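Local coordinates for putative acetyltransferase (Streptococcus mutans, PDB 4E2A), which probably transfers an acyl group, most likely acetyl from acetyl-CoA as in other GNAT-family enzymes, to an acceptor that remains to be established, at residues Arg41-Asp46 with Leu87-Lys92. Residues are numbered along the deposited sequence; the frame is centred on the assembly and turned at random.
Sequences RKVNQD and LELDDK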
ATOM      1  N   ARG B  41     -10.964  -2.646 -27.754  1.00 24.84           N
ATOM      2  CA  ARG B  41      -9.947  -3.587 -28.203  1.00 29.45           C
ATOM      3  C   ARG B  41      -8.648  -3.377 -27.424  1.00 27.14           C
ATOM      4  O   ARG B  41      -8.452  -2.336 -26.786  1.00 25.98           O
ATOM      5  CB  ARG B  41      -9.685  -3.429 -29.717  1.00 28.42           C
ATOM      6  CG  ARG B  41      -9.151  -2.050 -30.115  1.00 26.45           C
ATOM      7  CD  ARG B  41      -8.436  -2.044 -31.473  1.00 25.35           C
ATOM      8  NE  ARG B  41      -8.147  -0.685 -31.938  1.00 31.54           N
ATOM      9  CZ  ARG B  41      -7.092   0.040 -31.573  1.00 33.62           C
ATOM     10  NH1 ARG B  41      -6.201  -0.464 -30.731  1.00 33.74           N
ATOM     11  NH2 ARG B  41      -6.928   1.271 -32.050  1.00 34.33           N
ATOM     12  N   LYS B  42      -7.753  -4.356 -27.512  1.00 21.17           N
ATOM     13  CA  LYS B  42      -6.473  -4.276 -26.834  1.00 32.70           C
ATOM     14  C   LYS B  42      -5.660  -3.118 -27.392  1.00 26.63           C
ATOM     15  O   LYS B  42      -5.799  -2.763 -28.556  1.00 29.71           O
ATOM     16  CB  LYS B  42      -5.698  -5.596 -26.958  1.00 22.31           C
ATOM     17  CG  LYS B  42      -6.461  -6.778 -26.389  1.00 42.91           C
ATOM     18  CD  LYS B  42      -5.679  -8.078 -26.476  1.00 48.54           C
ATOM     19  CE  LYS B  42      -6.585  -9.270 -26.208  1.00 56.92           C
ATOM     20  NZ  LYS B  42      -5.901 -10.569 -26.463  1.00 75.20           N
ATOM     21  N   VAL B  43      -4.827  -2.526 -26.538  1.00 23.21           N
ATOM     22  CA  VAL B  43      -3.865  -1.525 -26.948  1.00 26.78           C
ATOM     23  C   VAL B  43      -2.847  -2.176 -27.873  1.00 31.65           C
ATOM     24  O   VAL B  43      -2.302  -3.242 -27.574  1.00 27.07           O
ATOM     25  CB  VAL B  43      -3.112  -0.914 -25.723  1.00 28.13           C
ATOM     26  CG1 VAL B  43      -2.098   0.131 -26.194  1.00 25.60           C
ATOM     27  CG2 VAL B  43      -4.090  -0.287 -24.747  1.00 21.30           C
ATOM     28  N   ASN B  44      -2.607  -1.537 -29.008  1.00 36.55           N
ATOM     29  CA  ASN B  44      -1.602  -2.005 -29.946  1.00 30.85           C
ATOM     30  C   ASN B  44      -0.195  -1.756 -29.406  1.00 34.62           C
ATOM     31  O   ASN B  44       0.030  -0.807 -28.640  1.00 27.00           O
ATOM     32  CB  ASN B  44      -1.778  -1.277 -31.285  1.00 38.56           C
ATOM     33  CG  ASN B  44      -2.573  -2.086 -32.295  1.00 50.27           C
ATOM     34  OD1 ASN B  44      -1.994  -2.829 -33.088  1.00 74.29           O
ATOM     35  ND2 ASN B  44      -3.898  -1.943 -32.277  1.00 41.59           N
ATOM     36  N   GLN B  45       0.755  -2.593 -29.815  1.00 34.08           N
ATOM     37  CA  GLN B  45       2.161  -2.375 -29.477  1.00 35.25           C
ATOM     38  C   GLN B  45       2.615  -0.961 -29.855  1.00 41.85           C
ATOM     39  O   GLN B  45       3.344  -0.318 -29.108  1.00 40.68           O
ATOM     40  CB  GLN B  45       3.070  -3.423 -30.144  1.00 44.98           C
ATOM     41  CG  GLN B  45       3.168  -4.764 -29.398  1.00 41.13           C
ATOM     42  CD  GLN B  45       3.991  -4.682 -28.109  1.00 55.29           C
ATOM     43  OE1 GLN B  45       4.276  -3.597 -27.601  1.00 51.43           O
ATOM     44  NE2 GLN B  45       4.391  -5.836 -27.593  1.00 71.11           N
ATOM     45  N   ASP B  46       2.157  -0.469 -31.003  1.00 32.49           N
ATOM     46  CA  ASP B  46       2.556   0.860 -31.465  1.00 35.73           C
ATOM     47  C   ASP B  46       1.733   2.019 -30.873  1.00 33.76           C
ATOM     48  O   ASP B  46       1.825   3.161 -31.338  1.00 37.94           O
ATOM     49  CB  ASP B  46       2.555   0.917 -32.996  1.00 37.71           C
ATOM     50  CG  ASP B  46       1.157   0.892 -33.582  1.00 52.66           C
ATOM     51  OD1 ASP B  46       0.229   0.413 -32.895  1.00 48.92           O
ATOM     52  OD2 ASP B  46       0.984   1.351 -34.732  1.00 58.57           O
ATOM     53  N   LEU B  87       6.208  -3.069 -19.960  1.00 21.36           N
ATOM     54  CA  LEU B  87       6.148  -4.350 -19.245  1.00 22.93           C
ATOM     55  C   LEU B  87       4.714  -4.814 -19.031  1.00 26.37           C
ATOM     56  O   LEU B  87       4.420  -6.000 -19.094  1.00 25.55           O
ATOM     57  CB  LEU B  87       6.829  -4.253 -17.884  1.00 24.18           C
ATOM     58  CG  LEU B  87       8.347  -4.065 -17.873  1.00 34.59           C
ATOM     59  CD1 LEU B  87       8.835  -3.734 -16.465  1.00 34.82           C
ATOM     60  CD2 LEU B  87       9.055  -5.309 -18.409  1.00 40.38           C
ATOM     61  N   GLU B  88       3.832  -3.879 -18.745  1.00 21.04           N
ATOM     62  CA  GLU B  88       2.426  -4.148 -18.599  1.00 29.36           C
ATOM     63  C   GLU B  88       1.820  -4.657 -19.900  1.00 26.71           C
ATOM     64  O   GLU B  88       1.102  -5.566 -19.885  1.00 22.98           O
ATOM     65  CB  GLU B  88       1.684  -2.927 -18.027  1.00 27.36           C
ATOM     66  CG  GLU B  88       2.092  -2.585 -16.603  1.00 27.38           C
ATOM     67  CD  GLU B  88       1.287  -1.473 -15.965  1.00 32.59           C
ATOM     68  OE1 GLU B  88       0.427  -0.929 -16.632  1.00 22.72           O
ATOM     69  OE2 GLU B  88       1.512  -1.179 -14.807  1.00 21.43           O
ATOM     70  N   LEU B  89       2.182  -4.075 -21.021  1.00 24.03           N
ATOM     71  CA  LEU B  89       1.628  -4.481 -22.282  1.00 32.61           C
ATOM     72  C   LEU B  89       2.139  -5.845 -22.737  1.00 32.76           C
ATOM     73  O   LEU B  89       1.496  -6.515 -23.475  1.00 31.85           O
ATOM     74  CB  LEU B  89       1.948  -3.458 -23.353  1.00 20.00           C
ATOM     75  CG  LEU B  89       1.027  -2.265 -23.608  1.00 20.00           C
ATOM     76  CD1 LEU B  89       1.420  -1.464 -24.772  1.00 20.00           C
ATOM     77  CD2 LEU B  89      -0.434  -2.553 -23.589  1.00 20.00           C
ATOM     78  N   ASP B  90       3.318  -6.202 -22.277  1.00 30.11           N
ATOM     79  CA  ASP B  90       3.965  -7.432 -22.645  1.00 34.09           C
ATOM     80  C   ASP B  90       3.599  -8.547 -21.670  1.00 33.45           C
ATOM     81  O   ASP B  90       3.795  -9.666 -21.948  1.00 36.81           O
ATOM     82  CB  ASP B  90       5.493  -7.247 -22.725  1.00 31.50           C
ATOM     83  CG  ASP B  90       5.964  -6.570 -24.031  1.00 33.76           C
ATOM     84  OD1 ASP B  90       5.213  -6.406 -24.951  1.00 37.82           O
ATOM     85  OD2 ASP B  90       7.115  -6.224 -24.107  1.00 38.80           O
ATOM     86  N   ASP B  91       3.030  -8.203 -20.538  1.00 32.57           N
ATOM     87  CA  ASP B  91       2.676  -9.158 -19.485  1.00 29.35           C
ATOM     88  C   ASP B  91       1.606 -10.161 -19.972  1.00 33.85           C
ATOM     89  O   ASP B  91       0.521  -9.775 -20.405  1.00 27.76           O
ATOM     90  CB  ASP B  91       2.196  -8.362 -18.261  1.00 32.21           C
ATOM     91  CG  ASP B  91       1.835  -9.235 -17.074  1.00 35.27           C
ATOM     92  OD1 ASP B  91       1.567 -10.437 -17.263  1.00 27.69           O
ATOM     93  OD2 ASP B  91       1.801  -8.700 -15.938  1.00 33.76           O
ATOM     94  N   LYS B  92       1.915 -11.452 -19.896  1.00 26.29           N
ATOM     95  CA  LYS B  92       1.003 -12.483 -20.390  1.00 38.46           C
ATOM     96  C   LYS B  92      -0.222 -12.692 -19.497  1.00 28.60           C
ATOM     97  O   LYS B  92      -1.218 -13.261 -19.925  1.00 40.10           O
ATOM     98  CB  LYS B  92       1.742 -13.816 -20.518  1.00 47.16           C
ATOM     99  CG  LYS B  92       3.132 -13.710 -21.133  1.00 56.60           C
ATOM    100  CD  LYS B  92       3.073 -13.359 -22.618  1.00 71.41           C
ATOM    101  CE  LYS B  92       2.690 -14.570 -23.465  1.00 85.39           C
ATOM    102  NZ  LYS B  92       3.023 -14.368 -24.906  1.00 70.74           N
TER
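Leu89 meets Val43 where, in this GNAT fold, the last turn of helix 82-90 packs beside the loop leading from the outermost strand 38-42 toward helix 48-63. Two consecutive helix residues, Leu89 and Asp90, carry this surface contact. Leu89 points at the loop and crosses Val43 at about a right angle, its CD2 lying 3.8 Å from Val43 CB. Both of its methyls also lie 4.1 Å from Val43 CG1, which stands anti to the backbone N, and CD1 reaches the carbonyl O of Asn44 at 4.2 Å. Val43 in turn touches Thr96 and Phe98 of strand 94-101, so it bridges the helix end and the strand next to the edge strand. Asp90, the next residue, adds a polar contact at the surface, where Lys86, one turn earlier in the helix, donates from NZ to Gln45 OE1 and forms a long, weak ion pair with Asp90 OD1. The chain of Gln45 bends at chi2 (-72°), bringing its amide to the helix with the amide plane 68° from the carboxylate. Gln45 NE2 donates to Asp90 OD1 over 2.8 Å, nearly along the C-O axis, with an N-H...O angle of 150°.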